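Local coordinates for predicted flavin-nucleotide-binding protein from COG3576 family structurally related to pyridoxine 5'-phosphate oxidase (Lactobacillus delbrueckii subsp. bulgaricus, PDB 2HTD), which probably binds a flavin nucleotide and may act as an oxidoreductase, being structurally related to pyridoxine 5'-phosphate oxidase, at residues H67-E72 / A128-L133; G85-L90 / R102-A107; T106-E111 / N132-E137. One frame throughout, in Å; residues are numbered along the deposited sequence.

Contact 1 of 3, residues H67-E72 / A128-L133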
loop_
_atom_site.group_PDB
_atom_site.type_symbol
_atom_site.label_atom_id
_atom_site.label_comp_id
_atom_site.label_asym_id
_atom_site.label_seq_id
_atom_site.Cartn_x
_atom_site.Cartn_y
_atom_site.Cartn_z
ATOM N N HIS B 67 -5.406 17.759 -4.146
ATOM C CA HIS B 67 -5.999 17.398 -2.848
ATOM C C HIS B 67 -6.997 16.270 -2.906
ATOM O O HIS B 67 -7.908 16.262 -3.717
ATOM C CB HIS B 67 -6.692 18.606 -2.207
ATOM C CG HIS B 67 -5.778 19.756 -1.969
ATOM N ND1 HIS B 67 -5.499 20.674 -2.947
ATOM C CD2 HIS B 67 -5.015 20.089 -0.904
ATOM C CE1 HIS B 67 -4.647 21.568 -2.480
ATOM N NE2 HIS B 67 -4.325 21.225 -1.246
ATOM N N LEU B 68 -6.841 15.315 -1.988
ATOM C CA LEU B 68 -7.738 14.212 -1.819
ATOM C C LEU B 68 -8.361 14.263 -0.448
ATOM O O LEU B 68 -7.933 15.030 0.396
ATOM C CB LEU B 68 -6.997 12.882 -1.970
ATOM C CG LEU B 68 -6.167 12.764 -3.265
ATOM C CD1 LEU B 68 -5.164 11.624 -3.141
ATOM C CD2 LEU B 68 -7.054 12.569 -4.446
ATOM N N GLN B 69 -9.372 13.436 -0.235
ATOM C CA GLN B 69 -10.054 13.379 1.043
ATOM C C GLN B 69 -10.633 12.003 1.288
ATOM O O GLN B 69 -11.130 11.372 0.352
ATOM C CB GLN B 69 -11.168 14.439 1.054
ATOM C CG GLN B 69 -11.963 14.496 2.350
ATOM C CD GLN B 69 -13.042 15.528 2.284
ATOM O OE1 GLN B 69 -14.136 15.274 1.778
ATOM N NE2 GLN B 69 -12.754 16.716 2.802
ATOM N N TYR B 70 -10.621 11.526 2.532
ATOM C CA TYR B 70 -11.308 10.308 2.879
ATOM C C TYR B 70 -11.856 10.375 4.293
ATOM O O TYR B 70 -11.514 11.287 5.051
ATOM C CB TYR B 70 -10.397 9.093 2.710
ATOM C CG TYR B 70 -9.275 8.953 3.729
ATOM C CD1 TYR B 70 -8.071 9.570 3.516
ATOM C CD2 TYR B 70 -9.424 8.162 4.853
ATOM C CE1 TYR B 70 -7.046 9.442 4.411
ATOM C CE2 TYR B 70 -8.400 8.028 5.780
ATOM C CZ TYR B 70 -7.218 8.662 5.547
ATOM O OH TYR B 70 -6.144 8.548 6.408
ATOM N N LEU B 71 -12.725 9.424 4.631
ATOM C CA LEU B 71 -13.274 9.321 5.955
ATOM C C LEU B 71 -12.503 8.298 6.741
ATOM O O LEU B 71 -12.235 7.194 6.266
ATOM C CB LEU B 71 -14.748 8.916 5.891
ATOM C CG LEU B 71 -15.613 9.798 5.001
ATOM C CD1 LEU B 71 -17.085 9.331 4.995
ATOM C CD2 LEU B 71 -15.520 11.299 5.366
ATOM N N GLU B 72 -12.138 8.675 7.966
ATOM C CA GLU B 72 -11.508 7.753 8.872
ATOM C C GLU B 72 -12.561 7.271 9.853
ATOM O O GLU B 72 -12.969 8.001 10.765
ATOM C CB GLU B 72 -10.336 8.414 9.587
ATOM C CG GLU B 72 -9.598 7.478 10.528
ATOM C CD GLU B 72 -9.079 6.219 9.834
ATOM O OE1 GLU B 72 -8.369 6.358 8.808
ATOM O OE2 GLU B 72 -9.374 5.094 10.296
ATOM N N ALA B 128 -17.191 9.871 12.058
ATOM C CA ALA B 128 -15.910 9.648 11.406
ATOM C C ALA B 128 -15.052 10.912 11.514
ATOM O O ALA B 128 -15.568 12.030 11.725
ATOM C CB ALA B 128 -16.132 9.295 9.948
ATOM N N PHE B 129 -13.742 10.756 11.334
ATOM C CA PHE B 129 -12.870 11.902 11.080
ATOM C C PHE B 129 -12.675 12.110 9.593
ATOM O O PHE B 129 -12.700 11.146 8.804
ATOM C CB PHE B 129 -11.512 11.748 11.739
ATOM C CG PHE B 129 -11.567 11.482 13.207
ATOM C CD1 PHE B 129 -12.597 11.974 14.000
ATOM C CD2 PHE B 129 -10.555 10.763 13.817
ATOM C CE1 PHE B 129 -12.625 11.718 15.354
ATOM C CE2 PHE B 129 -10.581 10.523 15.178
ATOM C CZ PHE B 129 -11.612 10.995 15.945
ATOM N N VAL B 130 -12.511 13.368 9.196
ATOM C CA VAL B 130 -12.294 13.721 7.804
ATOM C C VAL B 130 -10.823 13.990 7.640
ATOM O O VAL B 130 -10.259 14.828 8.327
ATOM C CB VAL B 130 -13.108 14.968 7.434
ATOM C CG1 VAL B 130 -12.794 15.490 5.974
ATOM C CG2 VAL B 130 -14.591 14.700 7.641
ATOM N N VAL B 131 -10.187 13.211 6.779
ATOM C CA VAL B 131 -8.777 13.403 6.518
ATOM C C VAL B 131 -8.606 13.984 5.127
ATOM O O VAL B 131 -8.995 13.376 4.162
ATOM C CB VAL B 131 -7.998 12.121 6.612
ATOM C CG1 VAL B 131 -6.479 12.425 6.413
ATOM C CG2 VAL B 131 -8.294 11.406 7.925
ATOM N N ASN B 132 -8.023 15.170 5.054
ATOM C CA ASN B 132 -7.650 15.782 3.790
ATOM C C ASN B 132 -6.182 15.477 3.526
ATOM O O ASN B 132 -5.375 15.459 4.438
ATOM C CB ASN B 132 -7.863 17.288 3.830
ATOM C CG ASN B 132 -9.337 17.689 3.634
ATOM O OD1 ASN B 132 -10.225 16.983 4.005
ATOM N ND2 ASN B 132 -9.560 18.851 3.081
ATOM N N LEU B 133 -5.832 15.308 2.255
ATOM C CA LEU B 133 -4.488 14.896 1.881
ATOM C C LEU B 133 -3.991 15.895 0.868
ATOM O O LEU B 133 -4.606 16.062 -0.184
ATOM C CB LEU B 133 -4.520 13.488 1.314
ATOM C CG LEU B 133 -4.879 12.355 2.269
ATOM C CD1 LEU B 133 -5.103 11.079 1.488
ATOM C CD2 LEU B 133 -3.781 12.190 3.263
#

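Contact 2 of 3, residues G85-L90 / R102-A107. With SO4 (sulfate ion), chain E.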
loop_
_atom_site.group_PDB
_atom_site.type_symbol
_atom_site.label_atom_id
_atom_site.label_comp_id
_atom_site.label_asym_id
_atom_site.label_seq_id
_atom_site.Cartn_x
_atom_site.Cartn_y
_atom_site.Cartn_z
ATOM N N GLY B 85 2.249 11.921 13.039
ATOM C CA GLY B 85 2.990 12.731 12.066
ATOM C C GLY B 85 3.374 12.073 10.762
ATOM O O GLY B 85 4.042 12.698 9.911
ATOM N N SER B 86 2.959 10.829 10.572
ATOM C CA SER B 86 3.293 10.147 9.324
ATOM C C SER B 86 2.805 10.889 8.085
ATOM O O SER B 86 1.666 11.369 8.040
ATOM C CB SER B 86 2.680 8.755 9.267
ATOM O OG SER B 86 3.166 8.047 8.153
ATOM N N LYS B 87 3.625 10.884 7.032
ATOM C CA LYS B 87 3.116 11.160 5.697
ATOM C C LYS B 87 2.353 9.939 5.162
ATOM O O LYS B 87 2.344 8.893 5.793
ATOM C CB LYS B 87 4.245 11.565 4.730
ATOM C CG LYS B 87 4.907 12.922 5.000
ATOM C CD LYS B 87 5.825 13.309 3.786
ATOM C CE LYS B 87 6.840 14.390 4.119
ATOM N NZ LYS B 87 8.059 14.373 3.205
ATOM N N VAL B 88 1.632 10.139 4.057
ATOM C CA VAL B 88 0.710 9.158 3.549
ATOM C C VAL B 88 1.041 8.955 2.076
ATOM O O VAL B 88 1.236 9.925 1.326
ATOM C CB VAL B 88 -0.776 9.579 3.679
ATOM C CG1 VAL B 88 -1.714 8.442 3.230
ATOM C CG2 VAL B 88 -1.090 10.005 5.123
ATOM N N ALA B 89 1.147 7.694 1.687
ATOM C CA ALA B 89 1.239 7.331 0.267
ATOM C C ALA B 89 -0.084 6.678 -0.141
ATOM O O ALA B 89 -0.669 5.884 0.609
ATOM C CB ALA B 89 2.394 6.358 0.007
ATOM N N LEU B 90 -0.537 7.008 -1.342
ATOM C CA LEU B 90 -1.747 6.404 -1.901
ATOM C C LEU B 90 -1.475 5.913 -3.297
ATOM O O LEU B 90 -0.779 6.576 -4.068
ATOM C CB LEU B 90 -2.890 7.406 -1.987
ATOM C CG LEU B 90 -3.205 8.259 -0.778
ATOM C CD1 LEU B 90 -4.652 8.744 -0.822
ATOM C CD2 LEU B 90 -2.991 7.513 0.446
ATOM N N ARG B 102 0.498 6.965 -8.099
ATOM C CA ARG B 102 0.751 6.996 -6.670
ATOM C C ARG B 102 0.998 8.403 -6.281
ATOM O O ARG B 102 1.506 9.191 -7.094
ATOM C CB ARG B 102 1.983 6.143 -6.313
ATOM C CG ARG B 102 2.546 6.415 -4.941
ATOM C CD ARG B 102 3.375 5.235 -4.450
ATOM N NE ARG B 102 4.397 4.828 -5.421
ATOM C CZ ARG B 102 5.601 5.391 -5.531
ATOM N NH1 ARG B 102 5.984 6.411 -4.740
ATOM N NH2 ARG B 102 6.442 4.947 -6.441
ATOM N N VAL B 103 0.619 8.767 -5.068
ATOM C CA VAL B 103 0.986 10.057 -4.547
ATOM C C VAL B 103 1.653 9.921 -3.204
ATOM O O VAL B 103 1.500 8.940 -2.521
ATOM C CB VAL B 103 -0.203 11.038 -4.436
ATOM C CG1 VAL B 103 -0.868 11.233 -5.803
ATOM C CG2 VAL B 103 -1.186 10.612 -3.391
ATOM N N LEU B 104 2.433 10.935 -2.868
ATOM C CA LEU B 104 2.925 11.163 -1.505
ATOM C C LEU B 104 2.210 12.434 -1.055
ATOM O O LEU B 104 2.191 13.434 -1.782
ATOM C CB LEU B 104 4.463 11.362 -1.474
ATOM C CG LEU B 104 5.090 11.613 -0.107
ATOM C CD1 LEU B 104 4.879 10.409 0.820
ATOM C CD2 LEU B 104 6.577 11.917 -0.262
ATOM N N ALA B 105 1.629 12.384 0.148
ATOM C CA ALA B 105 0.812 13.486 0.661
ATOM C C ALA B 105 1.067 13.713 2.143
ATOM O O ALA B 105 1.509 12.818 2.878
ATOM C CB ALA B 105 -0.661 13.193 0.445
ATOM N N THR B 106 0.763 14.927 2.582
ATOM C CA THR B 106 0.684 15.229 3.997
ATOM C C THR B 106 -0.785 15.264 4.381
ATOM O O THR B 106 -1.606 15.649 3.579
ATOM C CB THR B 106 1.360 16.584 4.301
ATOM O OG1 THR B 106 0.692 17.591 3.577
ATOM C CG2 THR B 106 2.812 16.582 3.896
ATOM N N ALA B 107 -1.099 14.845 5.606
ATOM C CA ALA B 107 -2.455 14.707 6.078
ATOM C C ALA B 107 -2.854 15.881 6.938
ATOM O O ALA B 107 -2.040 16.406 7.697
ATOM C CB ALA B 107 -2.590 13.446 6.902
HETATM S S SO4 E . 6.969 1.461 -7.694
HETATM O O1 SO4 E . 5.855 2.038 -6.913
HETATM O O2 SO4 E . 7.884 2.558 -8.044
HETATM O O3 SO4 E . 7.636 0.353 -6.931
HETATM O O4 SO4 E . 6.512 0.883 -8.955
HETATM O O HOH W 1 1.088 13.760 7.240
#

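Contact 3 of 3, residues T106-E111 / N132-E137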
loop_
_atom_site.group_PDB
_atom_site.type_symbol
_atom_site.label_atom_id
_atom_site.label_comp_id
_atom_site.label_asym_id
_atom_site.label_seq_id
_atom_site.Cartn_x
_atom_site.Cartn_y
_atom_site.Cartn_z
ATOM N N THR B 106 0.763 14.927 2.582
ATOM C CA THR B 106 0.684 15.229 3.997
ATOM C C THR B 106 -0.785 15.264 4.381
ATOM O O THR B 106 -1.606 15.649 3.579
ATOM C CB THR B 106 1.360 16.584 4.301
ATOM O OG1 THR B 106 0.692 17.591 3.577
ATOM C CG2 THR B 106 2.812 16.582 3.896
ATOM N N ALA B 107 -1.099 14.845 5.606
ATOM C CA ALA B 107 -2.455 14.707 6.078
ATOM C C ALA B 107 -2.854 15.881 6.938
ATOM O O ALA B 107 -2.040 16.406 7.697
ATOM C CB ALA B 107 -2.590 13.446 6.902
ATOM N N GLU B 108 -4.108 16.292 6.796
ATOM C CA GLU B 108 -4.723 17.362 7.598
ATOM C C GLU B 108 -5.991 16.733 8.148
ATOM O O GLU B 108 -6.917 16.426 7.397
ATOM C CB GLU B 108 -4.988 18.569 6.682
ATOM C CG GLU B 108 -6.022 19.615 7.123
ATOM C CD GLU B 108 -6.401 20.609 5.988
ATOM O OE1 GLU B 108 -5.523 21.424 5.638
ATOM O OE2 GLU B 108 -7.561 20.595 5.465
ATOM N N VAL B 109 -6.025 16.466 9.449
ATOM C CA VAL B 109 -7.140 15.734 10.018
ATOM C C VAL B 109 -8.134 16.660 10.703
ATOM O O VAL B 109 -7.736 17.510 11.502
ATOM C CB VAL B 109 -6.658 14.700 11.049
ATOM C CG1 VAL B 109 -7.834 13.950 11.663
ATOM C CG2 VAL B 109 -5.653 13.726 10.418
ATOM N N HIS B 110 -9.417 16.461 10.421
ATOM C CA HIS B 110 -10.481 17.281 10.963
ATOM C C HIS B 110 -11.386 16.374 11.719
ATOM O O HIS B 110 -12.046 15.539 11.122
ATOM C CB HIS B 110 -11.246 17.911 9.838
ATOM C CG HIS B 110 -10.428 18.829 9.000
ATOM N ND1 HIS B 110 -10.349 20.177 9.256
ATOM C CD2 HIS B 110 -9.687 18.607 7.896
ATOM C CE1 HIS B 110 -9.576 20.747 8.354
ATOM N NE2 HIS B 110 -9.167 19.816 7.514
ATOM N N GLU B 111 -11.398 16.498 13.040
ATOM C CA GLU B 111 -12.129 15.543 13.881
ATOM C C GLU B 111 -13.567 15.994 14.107
ATOM O O GLU B 111 -14.514 15.293 13.714
ATOM C CB GLU B 111 -11.374 15.276 15.191
ATOM C CG GLU B 111 -10.022 14.557 14.935
ATOM C CD GLU B 111 -9.342 14.009 16.191
ATOM O OE1 GLU B 111 -9.912 14.153 17.301
ATOM O OE2 GLU B 111 -8.226 13.437 16.050
ATOM N N ASN B 132 -8.023 15.170 5.054
ATOM C CA ASN B 132 -7.650 15.782 3.790
ATOM C C ASN B 132 -6.182 15.477 3.526
ATOM O O ASN B 132 -5.375 15.459 4.438
ATOM C CB ASN B 132 -7.863 17.288 3.830
ATOM C CG ASN B 132 -9.337 17.689 3.634
ATOM O OD1 ASN B 132 -10.225 16.983 4.005
ATOM N ND2 ASN B 132 -9.560 18.851 3.081
ATOM N N LEU B 133 -5.832 15.308 2.255
ATOM C CA LEU B 133 -4.488 14.896 1.881
ATOM C C LEU B 133 -3.991 15.895 0.868
ATOM O O LEU B 133 -4.606 16.062 -0.184
ATOM C CB LEU B 133 -4.520 13.488 1.314
ATOM C CG LEU B 133 -4.879 12.355 2.269
ATOM C CD1 LEU B 133 -5.103 11.079 1.488
ATOM C CD2 LEU B 133 -3.781 12.190 3.263
ATOM N N ASN B 134 -2.878 16.529 1.186
ATOM C CA ASN B 134 -2.257 17.530 0.355
ATOM C C ASN B 134 -1.140 16.860 -0.404
ATOM O O ASN B 134 -0.119 16.457 0.160
ATOM C CB ASN B 134 -1.687 18.687 1.178
ATOM C CG ASN B 134 -2.655 19.206 2.241
ATOM O OD1 ASN B 134 -3.872 19.225 2.045
ATOM N ND2 ASN B 134 -2.109 19.603 3.388
ATOM N N ILE B 135 -1.348 16.722 -1.703
ATOM C CA ILE B 135 -0.402 16.047 -2.534
ATOM C C ILE B 135 0.892 16.833 -2.614
ATOM O O ILE B 135 0.898 18.048 -2.905
ATOM C CB ILE B 135 -0.981 15.825 -3.956
ATOM C CG1 ILE B 135 -2.182 14.869 -3.855
ATOM C CG2 ILE B 135 0.100 15.245 -4.864
ATOM C CD1 ILE B 135 -2.948 14.670 -5.134
ATOM N N GLU B 136 1.986 16.153 -2.318
ATOM C CA GLU B 136 3.329 16.706 -2.443
ATOM C C GLU B 136 4.012 16.279 -3.729
ATOM O O GLU B 136 4.763 17.051 -4.330
ATOM C CB GLU B 136 4.207 16.226 -1.287
ATOM C CG GLU B 136 3.852 16.772 0.048
ATOM C CD GLU B 136 4.929 16.437 1.094
ATOM O OE1 GLU B 136 5.662 15.426 0.914
ATOM O OE2 GLU B 136 5.063 17.211 2.063
ATOM N N GLU B 137 3.806 15.024 -4.114
ATOM C CA GLU B 137 4.423 14.490 -5.304
ATOM C C GLU B 137 3.525 13.429 -5.909
ATOM O O GLU B 137 2.854 12.703 -5.195
ATOM C CB GLU B 137 5.764 13.846 -4.931
ATOM C CG GLU B 137 6.650 13.551 -6.111
ATOM C CD GLU B 137 6.907 14.791 -6.971
ATOM O OE1 GLU B 137 7.407 15.811 -6.423
ATOM O OE2 GLU B 137 6.557 14.738 -8.174
HETATM O O HOH W 2 0.683 20.537 4.164
#

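Contact 1 of 3, residues H67-E72 / A128-L133
Val131 lies under the ring of Tyr70, its CB 3.9 Å from the centroid and 23° off the ring normal, a CH-pi contact displaced toward CE1 and CZ. The ring folds back over its cross-strand neighbour because CG sits between the backbone N and the carbonyl carbon (chi1 71°), while Leu133 CD1 meets the same ring at its edge, 3.9 Å from Tyr70 CE1. Cut back to alanine, Tyr70 would probably uncover Val131 and open a gap beside Leu133. Tyr70 OH, buried here, has no polar partner in the model. These residues, with Leu68, form one face of an antiparallel pair in the sheet of a fold like that of pyridoxine 5'-phosphate oxidase, with Leu68–Leu133, Tyr70–Val131 and Glu72–Phe129 as hydrogen-bonded pairs. On the other face, Leu71 CD2 packs beside Val130 CG2 at 4.2 Å, with helix 114-120 alongside. Gln69, fully extended to its amide, lies beside Asn132, and its NE2 donates to Asn132 OD1 over 2.8 Å, nearly straight at 173°; the two amide planes are turned well apart. At the polar edge, Glu72 OE1 forms a salt bridge with Lys57, and OE2 accepts from the Lys75 backbone.

Contact 2 of 3, residues G85-L90 / R102-A107
Val88 O receives the amide of Ala105 at 2.8 Å from Ala105 N, and Leu104 CA adds a CA-H...O contact to the same oxygen. The return bond, from Val88 N to Ala105 O, makes this a hydrogen-bonded pair of the antiparallel beta hairpin built from strands 88-94 and 99-110. Leu90 and Val103 repeat the pattern, with Ala89 opposite Leu104 as the non-hydrogen-bonded pair between them. On the face of Val88, Leu90, Val103 and Ala105, Leu90 CB meets Val103 CG2 at 3.9 Å; this branch of Val103 stands between its backbone N and carbonyl carbon (chi1 of CG1 -58°), which turns it to the leucine. Farther along that face, Val88 CG2 approaches Ala107 CB. On the opposite face Leu104 CD1 reaches back to 4.1 Å from Lys87 CB. The extended lysine chain carries NZ onward to Asn51 of the second subunit, whose Pro52 packs against Lys87, Ala89 and Leu104, so this face belongs to the dimer interface. Beyond the strand pairing, one water bridges the backbones, donating to Ser86 O and accepting from Ala107 N. At the other end Arg102 bends at chi3 (52°) and presents a guanidinium edge to a sulfate, probably from the crystallisation liquor, which Glu77, Ala78 and Gln53 of the second subunit also bind; Arg102 NH2 donates to sulfate O1 at 3.0 Å.

Contact 3 of 3, residues T106-E111 / N132-E137
Backbone hydrogen bonds join Thr106 to Asn134 and Glu108 to Asn132 in reciprocal pairs, with Thr106 O accepting from Asn134 N at 2.8 Å. Two CA-H...O contacts fill the interval, Leu133 CA to Thr106 O and Ala107 CA to Asn132 O. Apolar packing is slight: Leu133 CD2 rests 4.0 Å from Ala107 CB across the non-hydrogen-bonded pair. This antiparallel join of strands 99-110 and 129-139 inside the sheet is interrupted by a classic beta bulge where Glu136 and Glu137 both face Leu104. Polar side chains occupy the face of Thr106, Glu108, Asn132 and Asn134. With CG anti to the backbone N (chi1 160°) and the chain extended beyond, Glu108 runs alongside Asn132, carboxylate and amide planes 26° apart and Glu108 OE2 3.6 Å from Asn132 ND2. Asn132 OD1 itself accepts from Gln69 NE2, and ND2 is hydrogen-bonded to Tyr115 OH. Glu108 OE2 accepts from His110 NE2 at 2.7 Å, in the imidazole plane but on the anti side of the carboxylate and 32° out of its plane. Asp113 takes ND1, so partners at both nitrogens fix the turn of the ring. A water 3.0 Å from Asn134 ND2 accepts its N-H and bridges to Thr106 OG1.

Following the chain from the N terminus, strand 67-72 comes first and waits longest for its partner: contact 1 closes a loop of 55 residues when strand 129-139 returns beside it. Inside that loop, contact 2 closes the short hairpin between strands 88-94 and 99-110. Contact 3 begins where contact 2 ends, at the shared Thr106 and Ala107, and spans helix 114-120 to finish on strand 129-139, sharing Asn132 and Leu133 with contact 1. Together they set four neighbouring strands in the order 88-94, 99-110, 129-139, 67-72. Leu133, shared by contacts 1 and 3, also packs on contact 2, its CD2 3.9 Å from Val88 CG2 and its CB 4.0 Å from Ala105 CB.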